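Local coordinates for conserved hypothetical protein (Thermoplasma acidophilum DSM 1728, PDB 1Q7H) that is of unknown function but probably binds RNA through its PUA domain, with a possible role in translation initiation, at residues Leu56-Val60 against Ile141-Gly145; Asp88-Ile94 against Lys133-Arg139. All coordinates share one frame; numbering follows the deposited sequence.

How the contacts relate
Contact 1 lies near the middle of the molecule, where residues of the N-terminal DUF1947 family region meet the PUA region; contact 2 lies wholly within the latter, and their centres are about 18 Å apart. Both draw on strand 136-142. Its start pairs with strand 89-90 in contact 2, at the edge of the mixed sheet, and its end runs on into contact 1. In chain order come 56-60, 88-94, 133-139 and 141-145, so contact 2 is formed by chain lying between the two segments of contact 1. One strand therefore serves two purposes: it builds the PUA sheet and carries the chain on to the first region.

Contact 1. Residues Leu56-Val60 against Ile141-Gly145; sequences LIPSV and IHFPG
Ile57, Val60, Ile141 and His142 meet at the buried interface between the DUF1947 and PUA regions, just where a classic beta bulge turns both Ile141 and His142 to Val119 of strand 116-122. The branches of the two isoleucines touch end to end, with Ile57 CD1 3.7 Å from Ile141 CD1. In Ile141, CG1 sits between the backbone N and the carbonyl carbon (chi1 61°), which carries CD1 across to the other segment. Ile57 also uses its second branch: CG2 reaches CB of His142 at 4.1 Å. The imidazole of His142, swung out with CG opposite the backbone N (chi1 174°), presents an edge to the backbone at Ser59 and Val60, while Phe51 packs on it edge-to-face. Farther along, the side chains of Val60 and Pro144 cross at about a right angle, CG2 of Val60 lying 4.1 Å from CG of Pro144. Ser59 OG turns to its own region, accepting from Leu62 N at the start of helix 60-65 and bonding to Pro48 O. Side chains thus join strand end 56-58, with its N-capped helix, to the bulged end of strand 136-142, a largely apolar seam between the DUF1947 region and the PUA fold.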
ATOM      1  N   LEU A  56      -7.782  -4.936   3.577  1.00 24.31           N
ATOM      2  CA  LEU A  56      -6.723  -4.595   4.507  1.00 24.44           C
ATOM      3  C   LEU A  56      -5.630  -3.971   3.648  1.00 24.44           C
ATOM      4  O   LEU A  56      -5.109  -4.599   2.730  1.00 24.19           O
ATOM      5  CB  LEU A  56      -6.196  -5.830   5.225  1.00 21.74           C
ATOM      6  CG  LEU A  56      -7.068  -6.349   6.361  1.00 27.94           C
ATOM      7  CD1 LEU A  56      -6.514  -7.662   6.849  1.00 28.91           C
ATOM      8  CD2 LEU A  56      -7.105  -5.327   7.489  1.00 24.76           C
ATOM      9  N   ILE A  57      -5.298  -2.729   3.966  1.00 19.15           N
ATOM     10  CA  ILE A  57      -4.310  -1.954   3.234  1.00 19.03           C
ATOM     11  C   ILE A  57      -3.091  -1.628   4.090  1.00 18.42           C
ATOM     12  O   ILE A  57      -3.231  -1.111   5.198  1.00 18.03           O
ATOM     13  CB  ILE A  57      -4.953  -0.614   2.784  1.00 24.04           C
ATOM     14  CG1 ILE A  57      -6.145  -0.893   1.861  1.00 22.01           C
ATOM     15  CG2 ILE A  57      -3.934   0.276   2.114  1.00 21.24           C
ATOM     16  CD1 ILE A  57      -6.960   0.346   1.541  1.00 31.80           C
ATOM     17  N   PRO A  58      -1.876  -1.943   3.604  1.00 17.42           N
ATOM     18  CA  PRO A  58      -0.684  -1.619   4.407  1.00 10.11           C
ATOM     19  C   PRO A  58      -0.500  -0.113   4.291  1.00 13.06           C
ATOM     20  O   PRO A  58      -0.834   0.464   3.260  1.00 18.80           O
ATOM     21  CB  PRO A  58       0.428  -2.376   3.690  1.00 13.44           C
ATOM     22  CG  PRO A  58      -0.037  -2.336   2.230  1.00 12.79           C
ATOM     23  CD  PRO A  58      -1.507  -2.675   2.379  1.00 15.39           C
ATOM     24  N   SER A  59      -0.000   0.534   5.334  1.00 13.95           N
ATOM     25  CA  SER A  59       0.217   1.971   5.266  1.00 15.91           C
ATOM     26  C   SER A  59       1.542   2.212   4.550  1.00 15.19           C
ATOM     27  O   SER A  59       2.337   1.292   4.387  1.00 12.20           O
ATOM     28  CB  SER A  59       0.297   2.574   6.670  1.00 11.80           C
ATOM     29  OG  SER A  59       1.540   2.274   7.269  1.00 16.94           O
ATOM     30  N   VAL A  60       1.785   3.445   4.125  1.00 13.44           N
ATOM     31  CA  VAL A  60       3.047   3.733   3.478  1.00 16.16           C
ATOM     32  C   VAL A  60       4.169   3.554   4.498  1.00 15.73           C
ATOM     33  O   VAL A  60       5.302   3.284   4.116  1.00 17.92           O
ATOM     34  CB  VAL A  60       3.094   5.159   2.878  1.00 16.85           C
ATOM     35  CG1 VAL A  60       2.258   5.206   1.598  1.00 13.84           C
ATOM     36  CG2 VAL A  60       2.580   6.177   3.895  1.00 22.34           C
ATOM     37  N   ILE A 141      -5.196   4.308  -3.699  1.00 15.47           N
ATOM     38  CA  ILE A 141      -6.138   4.186  -2.588  1.00 16.18           C
ATOM     39  C   ILE A 141      -5.571   4.616  -1.234  1.00 18.72           C
ATOM     40  O   ILE A 141      -6.309   4.733  -0.251  1.00 20.11           O
ATOM     41  CB  ILE A 141      -6.690   2.749  -2.469  1.00 15.93           C
ATOM     42  CG1 ILE A 141      -5.550   1.762  -2.216  1.00 21.71           C
ATOM     43  CG2 ILE A 141      -7.448   2.373  -3.742  1.00 14.32           C
ATOM     44  CD1 ILE A 141      -6.030   0.337  -2.017  1.00 26.35           C
ATOM     45  N   HIS A 142      -4.263   4.835  -1.174  1.00 17.50           N
ATOM     46  CA  HIS A 142      -3.636   5.304   0.055  1.00 13.20           C
ATOM     47  C   HIS A 142      -2.342   6.014  -0.273  1.00 17.84           C
ATOM     48  O   HIS A 142      -1.529   5.521  -1.057  1.00 17.21           O
ATOM     49  CB  HIS A 142      -3.339   4.168   1.040  1.00 13.21           C
ATOM     50  CG  HIS A 142      -2.570   4.624   2.246  1.00 13.86           C
ATOM     51  ND1 HIS A 142      -1.405   4.017   2.664  1.00 18.49           N
ATOM     52  CD2 HIS A 142      -2.749   5.689   3.061  1.00 12.16           C
ATOM     53  CE1 HIS A 142      -0.895   4.693   3.679  1.00 11.87           C
ATOM     54  NE2 HIS A 142      -1.692   5.715   3.938  1.00 18.43           N
ATOM     55  N   PHE A 143      -2.149   7.175   0.340  1.00 13.72           N
ATOM     56  CA  PHE A 143      -0.952   7.965   0.110  1.00 13.75           C
ATOM     57  C   PHE A 143      -0.687   8.779   1.364  1.00 16.50           C
ATOM     58  O   PHE A 143      -1.563   8.905   2.216  1.00 18.28           O
ATOM     59  CB  PHE A 143      -1.149   8.865  -1.118  1.00 15.95           C
ATOM     60  CG  PHE A 143      -2.348   9.764  -1.028  1.00 13.95           C
ATOM     61  CD1 PHE A 143      -2.217  11.081  -0.596  1.00 17.46           C
ATOM     62  CD2 PHE A 143      -3.611   9.291  -1.359  1.00 16.52           C
ATOM     63  CE1 PHE A 143      -3.331  11.912  -0.494  1.00 15.21           C
ATOM     64  CE2 PHE A 143      -4.735  10.122  -1.257  1.00 16.18           C
ATOM     65  CZ  PHE A 143      -4.588  11.432  -0.823  1.00 13.34           C
ATOM     66  N   PRO A 144       0.517   9.359   1.493  1.00 16.85           N
ATOM     67  CA  PRO A 144       0.820  10.141   2.692  1.00 17.13           C
ATOM     68  C   PRO A 144      -0.135  11.309   2.954  1.00 19.50           C
ATOM     69  O   PRO A 144      -0.499  12.045   2.042  1.00 16.79           O
ATOM     70  CB  PRO A 144       2.251  10.614   2.445  1.00 20.15           C
ATOM     71  CG  PRO A 144       2.820   9.556   1.520  1.00 18.20           C
ATOM     72  CD  PRO A 144       1.664   9.356   0.569  1.00 14.95           C
ATOM     73  N   GLY A 145      -0.528  11.470   4.213  1.00 14.37           N
ATOM     74  CA  GLY A 145      -1.409  12.563   4.579  1.00 21.06           C
ATOM     75  C   GLY A 145      -2.843  12.448   4.101  1.00 26.22           C
ATOM     76  O   GLY A 145      -3.603  13.411   4.199  1.00 29.11           O
TER

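Contact 2. Residues Asp88-Ile94 against Lys133-Arg139; sequences DLFAPGI and KRGKAAR
Lys136 leaves the backbone with CG opposite its N (chi1 -179°) and bends at chi3 (-66°), which brings its end obliquely across Asp88. Asp88 CG stands beside its own backbone N, and Lys136 NZ meets Asp88 OD2 at 3.0 Å in a salt bridge, 63° out of the carboxylate plane. With an alanine in place of this aspartate, the Lys136 ammonium would probably lose its carboxylate mate and be set free to turn. The ring of Phe90 lies obliquely by the same lysine, its CE1 4.0 Å from Lys136 CB. The strands pair antiparallel: Leu89 N donates to Ala138 O at 2.8 Å. Just past them, Ala91 N donates to Gly135 O at 2.9 Å as the 3-10 turn begins. Leu89 O takes Ala138 N on a lone pair at 3.2 Å and, weakly, Ala137 N; Ala137 and Ala138 both face Leu89 in a classic beta bulge. Leu89 CB rests 4.3 Å from Ala138 CB. Ala137 CB is pressed against Ile94 CD1 at 3.4 Å, and Ile94 also packs on Val129 of helix 126-132. The edge strand is thus held by backbone bonds, apolar packing and, on its more exposed side, a salt bridge whose charges probably neutralise each other.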
ATOM      1  N   ASP A  88      -4.229   9.566  -9.797  1.00 24.55           N
ATOM      2  CA  ASP A  88      -4.234   8.234 -10.391  1.00 20.65           C
ATOM      3  C   ASP A  88      -2.839   8.074 -11.001  1.00 23.25           C
ATOM      4  O   ASP A  88      -2.140   9.059 -11.239  1.00 12.18           O
ATOM      5  CB  ASP A  88      -5.255   8.109 -11.533  1.00 24.17           C
ATOM      6  CG  ASP A  88      -6.701   8.169 -11.062  1.00 26.97           C
ATOM      7  OD1 ASP A  88      -7.047   7.549 -10.030  1.00 18.88           O
ATOM      8  OD2 ASP A  88      -7.504   8.823 -11.760  1.00 34.02           O
ATOM      9  N   LEU A  89      -2.445   6.838 -11.273  1.00 18.36           N
ATOM     10  CA  LEU A  89      -1.141   6.571 -11.855  1.00 20.29           C
ATOM     11  C   LEU A  89      -1.293   6.230 -13.334  1.00 18.92           C
ATOM     12  O   LEU A  89      -1.993   5.284 -13.690  1.00 21.21           O
ATOM     13  CB  LEU A  89      -0.467   5.408 -11.112  1.00 15.58           C
ATOM     14  CG  LEU A  89       0.824   4.838 -11.707  1.00 17.75           C
ATOM     15  CD1 LEU A  89       1.863   5.935 -11.834  1.00 20.66           C
ATOM     16  CD2 LEU A  89       1.326   3.692 -10.831  1.00 15.56           C
ATOM     17  N   PHE A  90      -0.628   6.999 -14.189  1.00 18.33           N
ATOM     18  CA  PHE A  90      -0.700   6.783 -15.626  1.00 18.16           C
ATOM     19  C   PHE A  90       0.539   6.068 -16.146  1.00 20.28           C
ATOM     20  O   PHE A  90       1.650   6.320 -15.693  1.00 20.28           O
ATOM     21  CB  PHE A  90      -0.926   8.126 -16.315  1.00 22.10           C
ATOM     22  CG  PHE A  90      -2.256   8.744 -15.968  1.00 21.94           C
ATOM     23  CD1 PHE A  90      -3.412   8.338 -16.618  1.00 17.23           C
ATOM     24  CD2 PHE A  90      -2.369   9.641 -14.913  1.00 20.53           C
ATOM     25  CE1 PHE A  90      -4.667   8.810 -16.221  1.00 23.75           C
ATOM     26  CE2 PHE A  90      -3.621  10.119 -14.506  1.00 23.17           C
ATOM     27  CZ  PHE A  90      -4.769   9.697 -15.164  1.00 15.12           C
ATOM     28  N   ALA A  91       0.330   5.168 -17.102  1.00 15.50           N
ATOM     29  CA  ALA A  91       1.398   4.352 -17.668  1.00 18.24           C
ATOM     30  C   ALA A  91       2.703   5.041 -18.067  1.00 17.47           C
ATOM     31  O   ALA A  91       3.781   4.494 -17.841  1.00 19.15           O
ATOM     32  CB  ALA A  91       0.856   3.548 -18.849  1.00 19.98           C
ATOM     33  N   PRO A  92       2.632   6.241 -18.668  1.00 16.35           N
ATOM     34  CA  PRO A  92       3.845   6.956 -19.080  1.00 14.80           C
ATOM     35  C   PRO A  92       4.820   7.222 -17.940  1.00 14.05           C
ATOM     36  O   PRO A  92       6.019   7.411 -18.164  1.00 22.75           O
ATOM     37  CB  PRO A  92       3.303   8.260 -19.658  1.00 13.05           C
ATOM     38  CG  PRO A  92       1.947   7.891 -20.127  1.00 17.17           C
ATOM     39  CD  PRO A  92       1.433   7.022 -19.016  1.00 11.18           C
ATOM     40  N   GLY A  93       4.315   7.256 -16.715  1.00 16.54           N
ATOM     41  CA  GLY A  93       5.191   7.522 -15.585  1.00 12.78           C
ATOM     42  C   GLY A  93       5.726   6.280 -14.905  1.00 15.52           C
ATOM     43  O   GLY A  93       6.407   6.370 -13.880  1.00 16.53           O
ATOM     44  N   ILE A  94       5.429   5.111 -15.460  1.00 18.25           N
ATOM     45  CA  ILE A  94       5.906   3.868 -14.869  1.00 18.79           C
ATOM     46  C   ILE A  94       7.246   3.431 -15.455  1.00 19.47           C
ATOM     47  O   ILE A  94       7.399   3.299 -16.667  1.00 24.03           O
ATOM     48  CB  ILE A  94       4.864   2.739 -15.039  1.00 18.86           C
ATOM     49  CG1 ILE A  94       3.651   3.031 -14.147  1.00 14.28           C
ATOM     50  CG2 ILE A  94       5.484   1.384 -14.687  1.00 10.64           C
ATOM     51  CD1 ILE A  94       2.537   2.011 -14.258  1.00 14.35           C
ATOM     52  N   LYS A 133       2.538   1.697 -22.746  1.00 20.23           N
ATOM     53  CA  LYS A 133       2.980   2.846 -21.953  1.00 23.58           C
ATOM     54  C   LYS A 133       1.962   3.971 -22.052  1.00 20.45           C
ATOM     55  O   LYS A 133       2.318   5.146 -22.137  1.00 25.71           O
ATOM     56  CB  LYS A 133       4.353   3.358 -22.412  1.00 23.25           C
ATOM     57  CG  LYS A 133       5.541   2.627 -21.803  1.00 23.84           C
ATOM     58  CD  LYS A 133       5.445   2.613 -20.277  1.00 35.72           C
ATOM     59  CE  LYS A 133       6.807   2.795 -19.627  1.00 39.27           C
ATOM     60  NZ  LYS A 133       7.770   1.739 -20.029  1.00 43.97           N
ATOM     61  N   ARG A 134       0.687   3.606 -22.061  1.00 20.85           N
ATOM     62  CA  ARG A 134      -0.373   4.604 -22.111  1.00 24.22           C
ATOM     63  C   ARG A 134      -1.611   4.082 -21.408  1.00 20.04           C
ATOM     64  O   ARG A 134      -1.852   2.874 -21.370  1.00 19.82           O
ATOM     65  CB  ARG A 134      -0.721   4.983 -23.556  1.00 27.61           C
ATOM     66  CG  ARG A 134      -1.458   3.917 -24.349  1.00 35.66           C
ATOM     67  CD  ARG A 134      -2.240   4.552 -25.504  1.00 42.43           C
ATOM     68  NE  ARG A 134      -2.509   3.626 -26.606  1.00 46.00           N
ATOM     69  CZ  ARG A 134      -3.014   2.403 -26.462  1.00 40.39           C
ATOM     70  NH1 ARG A 134      -3.308   1.936 -25.257  1.00 44.36           N
ATOM     71  NH2 ARG A 134      -3.231   1.645 -27.524  1.00 42.97           N
ATOM     72  N   GLY A 135      -2.386   4.999 -20.837  1.00 22.35           N
ATOM     73  CA  GLY A 135      -3.601   4.616 -20.140  1.00 20.34           C
ATOM     74  C   GLY A 135      -3.447   4.721 -18.638  1.00 25.02           C
ATOM     75  O   GLY A 135      -2.344   4.909 -18.139  1.00 24.09           O
ATOM     76  N   LYS A 136      -4.557   4.618 -17.918  1.00 28.45           N
ATOM     77  CA  LYS A 136      -4.527   4.679 -16.465  1.00 25.00           C
ATOM     78  C   LYS A 136      -4.095   3.313 -15.953  1.00 23.06           C
ATOM     79  O   LYS A 136      -4.832   2.335 -16.065  1.00 26.25           O
ATOM     80  CB  LYS A 136      -5.913   5.020 -15.915  1.00 26.95           C
ATOM     81  CG  LYS A 136      -5.950   5.136 -14.395  1.00 33.25           C
ATOM     82  CD  LYS A 136      -7.335   5.476 -13.879  1.00 35.26           C
ATOM     83  CE  LYS A 136      -7.770   6.869 -14.314  1.00 47.31           C
ATOM     84  NZ  LYS A 136      -9.088   7.252 -13.722  1.00 55.57           N
ATOM     85  N   ALA A 137      -2.896   3.245 -15.394  1.00 19.58           N
ATOM     86  CA  ALA A 137      -2.367   1.985 -14.876  1.00 21.60           C
ATOM     87  C   ALA A 137      -2.968   1.592 -13.524  1.00 19.57           C
ATOM     88  O   ALA A 137      -3.163   0.407 -13.244  1.00 18.75           O
ATOM     89  CB  ALA A 137      -0.844   2.072 -14.765  1.00 15.26           C
ATOM     90  N   ALA A 138      -3.275   2.580 -12.691  1.00 19.49           N
ATOM     91  CA  ALA A 138      -3.842   2.288 -11.377  1.00 16.35           C
ATOM     92  C   ALA A 138      -4.496   3.485 -10.731  1.00 16.80           C
ATOM     93  O   ALA A 138      -4.223   4.629 -11.093  1.00 19.49           O
ATOM     94  CB  ALA A 138      -2.744   1.774 -10.453  1.00 11.88           C
ATOM     95  N   ARG A 139      -5.382   3.217  -9.781  1.00 16.63           N
ATOM     96  CA  ARG A 139      -5.992   4.293  -9.022  1.00 21.99           C
ATOM     97  C   ARG A 139      -5.303   4.181  -7.666  1.00 19.44           C
ATOM     98  O   ARG A 139      -5.048   3.070  -7.198  1.00 19.71           O
ATOM     99  CB  ARG A 139      -7.502   4.095  -8.876  1.00 22.35           C
ATOM    100  CG  ARG A 139      -7.941   2.870  -8.094  1.00 31.31           C
ATOM    101  CD  ARG A 139      -9.463   2.900  -7.859  1.00 30.03           C
ATOM    102  NE  ARG A 139      -9.958   1.671  -7.236  1.00 26.80           N
ATOM    103  CZ  ARG A 139     -10.066   0.504  -7.867  1.00 37.26           C
ATOM    104  NH1 ARG A 139      -9.723   0.402  -9.147  1.00 36.37           N
ATOM    105  NH2 ARG A 139     -10.489  -0.572  -7.213  1.00 42.65           N
TER